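Local coordinates for putative aminotransferase (Actinomadura melliaura, PDB 4ZWV), which probably transfers an amino group to a sugar in the biosynthesis of the indolocarbazole AT2433 aminopentose, with pyridoxal 5'-phosphate as cofactor, at residues Ala36-Ala41 / Leu244-Gly249; Val51-Ser56 / Leu213-Gly218; Gly279-Gln284 / Tyr344-Ser349. All coordinates share one frame; numbering follows the deposited sequence. Where two conformers were deposited one is given.

Contact 1 (Ala36-Ala41 / Leu244-Gly249)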
loop_
_atom_site.group_PDB
_atom_site.type_symbol
_atom_site.label_atom_id
_atom_site.label_comp_id
_atom_site.label_asym_id
_atom_site.label_seq_id
_atom_site.Cartn_x
_atom_site.Cartn_y
_atom_site.Cartn_z
ATOM N N ALA A 36 9.780 13.711 -7.411
ATOM C CA ALA A 36 9.815 14.430 -8.686
ATOM C C ALA A 36 11.118 14.160 -9.442
ATOM O O ALA A 36 11.099 13.924 -10.649
ATOM C CB ALA A 36 9.631 15.925 -8.460
ATOM N N GLU A 37 12.236 14.170 -8.721
ATOM C CA GLU A 37 13.550 13.911 -9.307
ATOM C C GLU A 37 13.638 12.496 -9.884
ATOM O O GLU A 37 14.132 12.280 -10.993
ATOM C CB GLU A 37 14.650 14.126 -8.253
ATOM C CG GLU A 37 16.069 13.942 -8.786
ATOM C CD GLU A 37 17.146 14.053 -7.723
ATOM O OE1 GLU A 37 16.826 14.362 -6.555
ATOM O OE2 GLU A 37 18.328 13.827 -8.063
ATOM N N PHE A 38 13.134 11.529 -9.126
ATOM C CA PHE A 38 13.151 10.137 -9.536
ATOM C C PHE A 38 12.257 9.919 -10.762
ATOM O O PHE A 38 12.660 9.264 -11.726
ATOM C CB PHE A 38 12.707 9.277 -8.347
ATOM C CG PHE A 38 12.861 7.794 -8.542
ATOM C CD1 PHE A 38 14.038 7.256 -9.032
ATOM C CD2 PHE A 38 11.837 6.929 -8.172
ATOM C CE1 PHE A 38 14.182 5.891 -9.179
ATOM C CE2 PHE A 38 11.975 5.553 -8.315
ATOM C CZ PHE A 38 13.151 5.032 -8.828
ATOM N N GLU A 39 11.051 10.484 -10.735
ATOM C CA GLU A 39 10.158 10.374 -11.885
ATOM C C GLU A 39 10.784 10.964 -13.148
ATOM O O GLU A 39 10.688 10.363 -14.214
ATOM C CB GLU A 39 8.816 11.039 -11.591
ATOM C CG GLU A 39 7.961 10.205 -10.659
ATOM C CD GLU A 39 6.669 10.896 -10.278
ATOM O OE1 GLU A 39 6.549 12.106 -10.550
ATOM O OE2 GLU A 39 5.784 10.233 -9.689
ATOM N N SER A 40 11.428 12.122 -13.024
ATOM C CA SER A 40 12.085 12.745 -14.173
ATOM C C SER A 40 13.187 11.852 -14.734
ATOM O O SER A 40 13.320 11.703 -15.953
ATOM C CB SER A 40 12.660 14.111 -13.794
ATOM O OG SER A 40 11.627 15.063 -13.619
ATOM N N ALA A 41 13.975 11.255 -13.844
ATOM C CA ALA A 41 15.062 10.379 -14.275
ATOM C C ALA A 41 14.520 9.134 -14.985
ATOM O O ALA A 41 15.073 8.690 -15.997
ATOM C CB ALA A 41 15.929 9.981 -13.081
ATOM N N LEU A 244 11.446 9.102 0.902
ATOM C CA LEU A 244 12.387 8.130 1.466
ATOM C C LEU A 244 12.733 7.050 0.441
ATOM O O LEU A 244 13.916 6.728 0.208
ATOM C CB LEU A 244 11.816 7.488 2.730
ATOM C CG LEU A 244 12.578 6.318 3.347
ATOM C CD1 LEU A 244 13.972 6.745 3.822
ATOM C CD2 LEU A 244 11.771 5.710 4.489
ATOM N N ASN A 245 11.709 6.509 -0.200
ATOM C CA ASN A 245 11.936 5.439 -1.153
ATOM C C ASN A 245 12.437 5.972 -2.480
ATOM O O ASN A 245 13.278 5.335 -3.113
ATOM C CB ASN A 245 10.651 4.623 -1.307
ATOM C CG ASN A 245 10.230 4.018 0.010
ATOM O OD1 ASN A 245 9.352 4.547 0.690
ATOM N ND2 ASN A 245 10.908 2.944 0.417
ATOM N N ALA A 246 11.990 7.159 -2.885
ATOM C CA ALA A 246 12.526 7.738 -4.123
ATOM C C ALA A 246 14.030 8.001 -3.995
ATOM O O ALA A 246 14.776 7.825 -4.966
ATOM C CB ALA A 246 11.795 9.018 -4.486
ATOM N N ALA A 247 14.484 8.387 -2.803
ATOM C CA ALA A 247 15.911 8.639 -2.577
ATOM C C ALA A 247 16.730 7.369 -2.785
ATOM O O ALA A 247 17.808 7.406 -3.385
ATOM C CB ALA A 247 16.141 9.196 -1.182
ATOM N N ILE A 248 16.206 6.247 -2.302
ATOM C CA ILE A 248 16.879 4.966 -2.453
ATOM C C ILE A 248 16.930 4.566 -3.931
ATOM O O ILE A 248 17.979 4.152 -4.429
ATOM C CB ILE A 248 16.182 3.881 -1.606
ATOM C CG1 ILE A 248 16.319 4.247 -0.123
ATOM C CG2 ILE A 248 16.795 2.503 -1.889
ATOM C CD1 ILE A 248 15.468 3.394 0.803
ATOM N N GLY A 249 15.813 4.724 -4.631
ATOM C CA GLY A 249 15.787 4.472 -6.065
ATOM C C GLY A 249 16.790 5.324 -6.823
ATOM O O GLY A 249 17.478 4.823 -7.712
#
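Phe38 lays its ring against the backbone of helix 243-273, over the turn that runs from Ala246 to Gly249. Ala246 O stands over one ring face, 4.0 Å above the plane and displaced toward the rim. The far end of the ring meets Gly249 obliquely, with Phe38 CE1 3.6 Å from Gly249 C and Phe38 CZ 3.9 Å from Gly249 CA. With CG anti to the backbone N (chi1 -171°), the ring reaches across from helix 33-46, while at its root Phe38 CB touches Ala246 CB at 4.0 Å. Small residues allow this closeness: the CA atoms of Phe38 and Ala246 are 6.0 Å apart, and any beta carbon on Gly249 would run into Phe38 CZ. Leu250 and Leu253 farther along the same helix, together with Cys194 and Met241, also pack on the aromatic side chain. Were Phe38 an alanine, the backbone of Ala246 and Gly249 would probably lose the ring that covers it, and a gap would be likely to open between the helices. Leu244 and Ile248 of this helix turn pack against Ile248 and Leu244 of the second subunit. The arrangement is thus buried helix-helix packing beside the dimer interface, and it ties helix 33-46 to the long helix that, as in other fold type I pyridoxal phosphate aminotransferases, leads from the large domain toward the small one.

Contact 2 (Val51-Ser56 / Leu213-Gly218)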
loop_
_atom_site.group_PDB
_atom_site.type_symbol
_atom_site.label_atom_id
_atom_site.label_comp_id
_atom_site.label_asym_id
_atom_site.label_seq_id
_atom_site.Cartn_x
_atom_site.Cartn_y
_atom_site.Cartn_z
ATOM N N VAL A 51 4.869 9.096 -16.453
ATOM C CA VAL A 51 5.186 8.070 -15.476
ATOM C C VAL A 51 4.755 8.524 -14.090
ATOM O O VAL A 51 4.875 9.696 -13.733
ATOM C CB VAL A 51 6.693 7.701 -15.474
ATOM C CG1 VAL A 51 7.134 7.244 -16.867
ATOM C CG2 VAL A 51 7.567 8.863 -14.986
ATOM N N VAL A 52 4.233 7.576 -13.332
ATOM C CA VAL A 52 3.640 7.860 -12.033
ATOM C C VAL A 52 4.247 6.919 -11.005
ATOM O O VAL A 52 4.000 5.718 -11.042
ATOM C CB VAL A 52 2.112 7.686 -12.106
ATOM C CG1 VAL A 52 1.473 7.893 -10.758
ATOM C CG2 VAL A 52 1.534 8.645 -13.162
ATOM N N SER A 53 5.060 7.449 -10.092
ATOM C CA SER A 53 5.609 6.594 -9.041
ATOM C C SER A 53 4.514 6.168 -8.069
ATOM O O SER A 53 3.574 6.923 -7.778
ATOM C CB SER A 53 6.751 7.291 -8.291
ATOM O OG SER A 53 6.310 8.492 -7.669
ATOM N N VAL A 54 4.643 4.940 -7.592
ATOM C CA VAL A 54 3.665 4.356 -6.691
ATOM C C VAL A 54 4.365 3.570 -5.581
ATOM O O VAL A 54 5.570 3.356 -5.621
ATOM C CB VAL A 54 2.675 3.438 -7.458
ATOM C CG1 VAL A 54 1.758 4.266 -8.340
ATOM C CG2 VAL A 54 3.409 2.386 -8.272
ATOM N N HIS A 55 3.589 3.150 -4.586
ATOM C CA HIS A 55 4.092 2.456 -3.406
ATOM C C HIS A 55 4.811 1.139 -3.705
ATOM O O HIS A 55 5.770 0.773 -3.032
ATOM C CB HIS A 55 2.891 2.214 -2.457
ATOM C CG HIS A 55 3.012 1.002 -1.583
ATOM N ND1 HIS A 55 2.203 -0.105 -1.743
ATOM C CD2 HIS A 55 3.816 0.730 -0.530
ATOM C CE1 HIS A 55 2.510 -1.008 -0.831
ATOM N NE2 HIS A 55 3.488 -0.528 -0.083
ATOM N N SER A 56 4.310 0.433 -4.706
ATOM C CA SER A 56 4.768 -0.909 -5.036
ATOM C C SER A 56 4.216 -1.256 -6.400
ATOM O O SER A 56 3.285 -0.605 -6.884
ATOM C CB SER A 56 4.282 -1.924 -3.993
ATOM O OG SER A 56 2.856 -1.948 -3.988
ATOM N N LEU A 213 -3.756 11.928 -9.654
ATOM C CA LEU A 213 -4.718 12.253 -8.606
ATOM C C LEU A 213 -5.061 11.035 -7.749
ATOM O O LEU A 213 -5.015 11.092 -6.509
ATOM C CB LEU A 213 -6.001 12.838 -9.216
ATOM C CG LEU A 213 -5.919 14.278 -9.712
ATOM C CD1 LEU A 213 -7.155 14.589 -10.539
ATOM C CD2 LEU A 213 -5.801 15.230 -8.538
ATOM N N ARG A 214 -5.418 9.929 -8.394
ATOM C CA ARG A 214 -5.947 8.794 -7.654
ATOM C C ARG A 214 -4.888 8.038 -6.861
ATOM O O ARG A 214 -5.233 7.299 -5.950
ATOM C CB ARG A 214 -6.679 7.839 -8.597
ATOM C CG ARG A 214 -7.873 8.500 -9.298
ATOM C CD ARG A 214 -8.727 7.466 -10.019
ATOM N NE ARG A 214 -9.555 6.751 -9.059
ATOM C CZ ARG A 214 -10.508 5.880 -9.374
ATOM N NH1 ARG A 214 -10.767 5.591 -10.641
ATOM N NH2 ARG A 214 -11.202 5.285 -8.412
ATOM N N ARG A 215 -3.607 8.252 -7.155
ATOM C CA ARG A 215 -2.582 7.581 -6.367
ATOM C C ARG A 215 -2.491 8.140 -4.947
ATOM O O ARG A 215 -1.880 7.517 -4.088
ATOM C CB ARG A 215 -1.218 7.680 -7.043
ATOM C CG ARG A 215 -0.613 9.050 -6.952
ATOM C CD ARG A 215 0.825 9.044 -7.430
ATOM N NE ARG A 215 1.258 10.422 -7.574
ATOM C CZ ARG A 215 2.409 10.798 -8.112
ATOM N NH1 ARG A 215 3.283 9.891 -8.552
ATOM N NH2 ARG A 215 2.683 12.090 -8.186
ATOM N N PHE A 216 -3.076 9.313 -4.705
ATOM C CA PHE A 216 -3.127 9.892 -3.363
ATOM C C PHE A 216 -4.558 10.357 -3.083
ATOM O O PHE A 216 -4.851 11.560 -3.045
ATOM C CB PHE A 216 -2.125 11.050 -3.196
ATOM C CG PHE A 216 -2.064 11.585 -1.785
ATOM C CD1 PHE A 216 -1.453 10.851 -0.784
ATOM C CD2 PHE A 216 -2.639 12.804 -1.463
ATOM C CE1 PHE A 216 -1.407 11.324 0.523
ATOM C CE2 PHE A 216 -2.600 13.290 -0.159
ATOM C CZ PHE A 216 -1.980 12.545 0.836
ATOM N N TYR A 217 -5.443 9.374 -2.940
ATOM C CA TYR A 217 -6.820 9.578 -2.487
ATOM C C TYR A 217 -7.679 10.425 -3.414
ATOM O O TYR A 217 -8.787 10.793 -3.039
ATOM C CB TYR A 217 -6.838 10.225 -1.103
ATOM C CG TYR A 217 -6.053 9.495 -0.044
ATOM C CD1 TYR A 217 -6.511 8.294 0.488
ATOM C CD2 TYR A 217 -4.858 10.014 0.425
ATOM C CE1 TYR A 217 -5.790 7.620 1.483
ATOM C CE2 TYR A 217 -4.122 9.354 1.417
ATOM C CZ TYR A 217 -4.603 8.162 1.936
ATOM O OH TYR A 217 -3.888 7.532 2.938
ATOM N N GLY A 218 -7.189 10.743 -4.615
ATOM C CA GLY A 218 -7.921 11.685 -5.454
ATOM C C GLY A 218 -7.746 13.136 -5.033
ATOM O O GLY A 218 -8.469 14.028 -5.508
#
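Strand 51-54 forms one border of the seven-stranded sheet, antiparallel to strand 198-201, and the chain leaving helix 205-214 turns past it at Arg215, where Phe216 N returns to Leu213 O at 3.2 Å. The two segments are joined through the side chain of Arg215. Its CG lies between the backbone N and the carbonyl carbon (chi1 73°), and from there the chain runs extended to NE, carrying the guanidinium to the strand. Arg215 NH1 donates to Ser53 O at 3.1 Å with an N-H...O angle of 150°. The donor meets the carbonyl in its plane, on a lone pair, although the oxygen is tilted 17° out of the guanidinium plane. Val52 supplies the apolar part: its CG1 rests 3.6 Å from Arg215 CD and 3.5 Å from Arg215 NH1, touching both the methylene chain and the charged end. The main polar partner of both Arg215 NH1 and Ser53 OG is the carboxylate of Glu39 on helix 33-46, so this buried positive charge has an anionic mate beside it, and NH1 is gripped by both a carboxylate and a carbonyl. Beyond Arg215 the chain enters the dimer interface: Phe216 packs on the pyridoxal-phosphate lysine of the second subunit, and Tyr217 OH is hydrogen-bonded to Thr58 OG1, a cofactor-binding residue, of that subunit. Ser56, two residues past the strand, is the N-cap of the helix that begins with the cofactor-binding residues Gly57 and Thr58. An active site built from both subunits in this way is characteristic of fold type I aminotransferases.

Contact 3 (Gly279-Gln284 / Tyr344-Ser349)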
loop_
_atom_site.group_PDB
_atom_site.type_symbol
_atom_site.label_atom_id
_atom_site.label_comp_id
_atom_site.label_asym_id
_atom_site.label_seq_id
_atom_site.Cartn_x
_atom_site.Cartn_y
_atom_site.Cartn_z
ATOM N N GLY A 279 18.275 -34.628 -20.267
ATOM C CA GLY A 279 17.255 -34.309 -19.291
ATOM C C GLY A 279 17.056 -32.824 -19.023
ATOM O O GLY A 279 16.293 -32.469 -18.133
ATOM N N LEU A 280 17.733 -31.959 -19.776
ATOM C CA LEU A 280 17.560 -30.516 -19.617
ATOM C C LEU A 280 17.206 -29.850 -20.945
ATOM O O LEU A 280 17.889 -30.035 -21.958
ATOM C CB LEU A 280 18.827 -29.882 -19.020
ATOM C CG LEU A 280 18.691 -28.397 -18.645
ATOM C CD1 LEU A 280 19.474 -28.086 -17.378
ATOM C CD2 LEU A 280 19.151 -27.489 -19.777
ATOM N N GLU A 281 16.141 -29.062 -20.926
ATOM C CA GLU A 281 15.676 -28.350 -22.106
ATOM C C GLU A 281 15.746 -26.848 -21.854
ATOM O O GLU A 281 15.257 -26.361 -20.840
ATOM C CB GLU A 281 14.252 -28.783 -22.460
ATOM C CG GLU A 281 13.736 -28.230 -23.776
ATOM C CD GLU A 281 12.349 -28.744 -24.111
ATOM O OE1 GLU A 281 11.644 -29.200 -23.185
ATOM O OE2 GLU A 281 11.962 -28.688 -25.297
ATOM N N LEU A 282 16.385 -26.126 -22.767
ATOM C CA LEU A 282 16.463 -24.674 -22.681
ATOM C C LEU A 282 15.230 -24.016 -23.293
ATOM O O LEU A 282 14.530 -24.624 -24.106
ATOM C CB LEU A 282 17.718 -24.171 -23.398
ATOM C CG LEU A 282 19.073 -24.691 -22.910
ATOM C CD1 LEU A 282 20.184 -24.152 -23.790
ATOM C CD2 LEU A 282 19.311 -24.300 -21.462
ATOM N N LEU A 283 14.949 -22.785 -22.875
ATOM C CA LEU A 283 13.903 -21.996 -23.513
ATOM C C LEU A 283 14.508 -21.223 -24.688
ATOM O O LEU A 283 15.542 -20.573 -24.543
ATOM C CB LEU A 283 13.256 -21.045 -22.505
ATOM C CG LEU A 283 12.392 -21.756 -21.461
ATOM C CD1 LEU A 283 12.010 -20.814 -20.346
ATOM C CD2 LEU A 283 11.149 -22.349 -22.114
ATOM N N GLN A 284 13.868 -21.296 -25.847
ATOM C CA GLN A 284 14.346 -20.576 -27.027
ATOM C C GLN A 284 13.755 -19.166 -27.068
ATOM O O GLN A 284 12.544 -19.005 -27.161
ATOM C CB GLN A 284 13.993 -21.340 -28.309
ATOM C CG GLN A 284 14.611 -22.731 -28.407
ATOM C CD GLN A 284 16.124 -22.696 -28.484
ATOM O OE1 GLN A 284 16.816 -23.306 -27.666
ATOM N NE2 GLN A 284 16.649 -21.978 -29.473
ATOM N N TYR A 344 4.883 -27.604 -15.825
ATOM C CA TYR A 344 4.942 -27.140 -14.440
ATOM C C TYR A 344 5.749 -28.061 -13.516
ATOM O O TYR A 344 6.329 -27.592 -12.530
ATOM C CB TYR A 344 3.534 -26.952 -13.881
ATOM C CG TYR A 344 3.526 -26.312 -12.512
ATOM C CD1 TYR A 344 3.951 -24.997 -12.335
ATOM C CD2 TYR A 344 3.103 -27.021 -11.395
ATOM C CE1 TYR A 344 3.945 -24.401 -11.085
ATOM C CE2 TYR A 344 3.094 -26.431 -10.137
ATOM C CZ TYR A 344 3.522 -25.128 -9.992
ATOM O OH TYR A 344 3.504 -24.551 -8.747
ATOM N N ASP A 345 5.802 -29.352 -13.838
ATOM C CA ASP A 345 6.563 -30.297 -13.028
ATOM C C ASP A 345 8.002 -30.403 -13.508
ATOM O O ASP A 345 8.792 -31.156 -12.947
ATOM C CB ASP A 345 5.925 -31.685 -13.057
ATOM C CG ASP A 345 4.601 -31.733 -12.332
ATOM O OD1 ASP A 345 4.490 -31.106 -11.259
ATOM O OD2 ASP A 345 3.672 -32.393 -12.844
ATOM N N ARG A 346 8.336 -29.635 -14.540
ATOM C CA ARG A 346 9.677 -29.662 -15.116
ATOM C C ARG A 346 10.445 -28.365 -14.910
ATOM O O ARG A 346 11.675 -28.364 -14.876
ATOM C CB ARG A 346 9.602 -29.969 -16.609
ATOM C CG ARG A 346 9.108 -31.372 -16.917
ATOM C CD ARG A 346 8.634 -31.468 -18.357
ATOM N NE ARG A 346 9.723 -31.197 -19.285
ATOM C CZ ARG A 346 9.589 -30.514 -20.416
ATOM N NH1 ARG A 346 8.408 -30.009 -20.761
ATOM N NH2 ARG A 346 10.642 -30.325 -21.196
HETATM N N MSE A 347 9.730 -27.259 -14.775
HETATM C CA MSE A 347 10.403 -25.969 -14.767
HETATM C C MSE A 347 11.215 -25.748 -13.498
HETATM O O MSE A 347 10.816 -26.140 -12.390
HETATM C CB MSE A 347 9.395 -24.831 -14.954
HETATM C CG MSE A 347 8.369 -24.756 -13.874
HETATM SE SE MSE A 347 7.153 -23.263 -14.194
HETATM C CE MSE A 347 6.343 -23.813 -15.843
ATOM N N VAL A 348 12.361 -25.103 -13.664
ATOM C CA VAL A 348 13.191 -24.692 -12.529
ATOM C C VAL A 348 13.964 -23.416 -12.885
ATOM O O VAL A 348 14.493 -23.288 -13.991
ATOM C CB VAL A 348 14.159 -25.818 -12.091
ATOM C CG1 VAL A 348 14.908 -26.386 -13.274
ATOM C CG2 VAL A 348 15.117 -25.323 -10.997
ATOM N N SER A 349 13.978 -22.461 -11.955
ATOM C CA SER A 349 14.653 -21.178 -12.141
ATOM C C SER A 349 16.050 -21.248 -11.532
ATOM O O SER A 349 16.220 -21.718 -10.400
ATOM C CB SER A 349 13.863 -20.035 -11.487
ATOM O OG SER A 349 12.556 -19.903 -12.038
HETATM O O HOH W 1 8.273 -28.424 -23.090
#
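Glu281 and Arg346 meet through a single pair of atoms, Glu281 OE1 and Arg346 NH2, in a salt bridge at the protein surface. Their separation of 2.5 Å is very short for a hydrogen bond, so the exact length is doubtful, and the N-H...O angle of 134° is well bent. The oxygen comes in at the edge of the guanidinium, near its plane, but the carboxylate is turned 40° against that plane; a single oxygen makes the contact, not the flat, two-pronged pairing that uses both. Glu281 reaches out with CG anti to the backbone N and its chain extended beyond. Arg346 instead bends at its third torsion (62°), which swings the guanidinium across to the acid. Glu281 lies on one outer strand of a three-stranded antiparallel sheet in the smaller, C-terminal part of the fold, and Arg346 directly precedes the other: strand 280-282 lies on one side of strand 296-300 and strand 347-350 on the other. The salt bridge therefore spans the middle strand, where Lys299 packs against Arg346 and adds a long, weak ion pair to Glu281 OE1. Arg346 NH1 is served separately. It donates to the carbonyl oxygen of Ser342 in helix 338-344, and to a water 2.8 Å from Arg346 NH1, which can account for both of its hydrogens. The same water lies at the guanidinium edge, in plane, and donates a weak hydrogen bond of 3.5 Å to Glu281 OE1.

Contacts 1 and 2 are buried and adjoin each other, their centres 14 Å apart, whereas contact 3 is a surface contact on the opposite side of the chain's centre, its own centre about 38 Å from those of contacts 1 and 2. Glu39 joins the first two: it sits in 36-41, on the helix that carries Phe38, and its carboxylate serves 51-56 and 213-218. Along the chain, contact 2 is nested within the loop closed by contact 1, and both border the second subunit. Their chemistry differs accordingly. Contact 1 is apolar helix packing, contact 2 buries a charge with its counter-ion close by, and contact 3 sets an ion pair at the surface, with a water taking part.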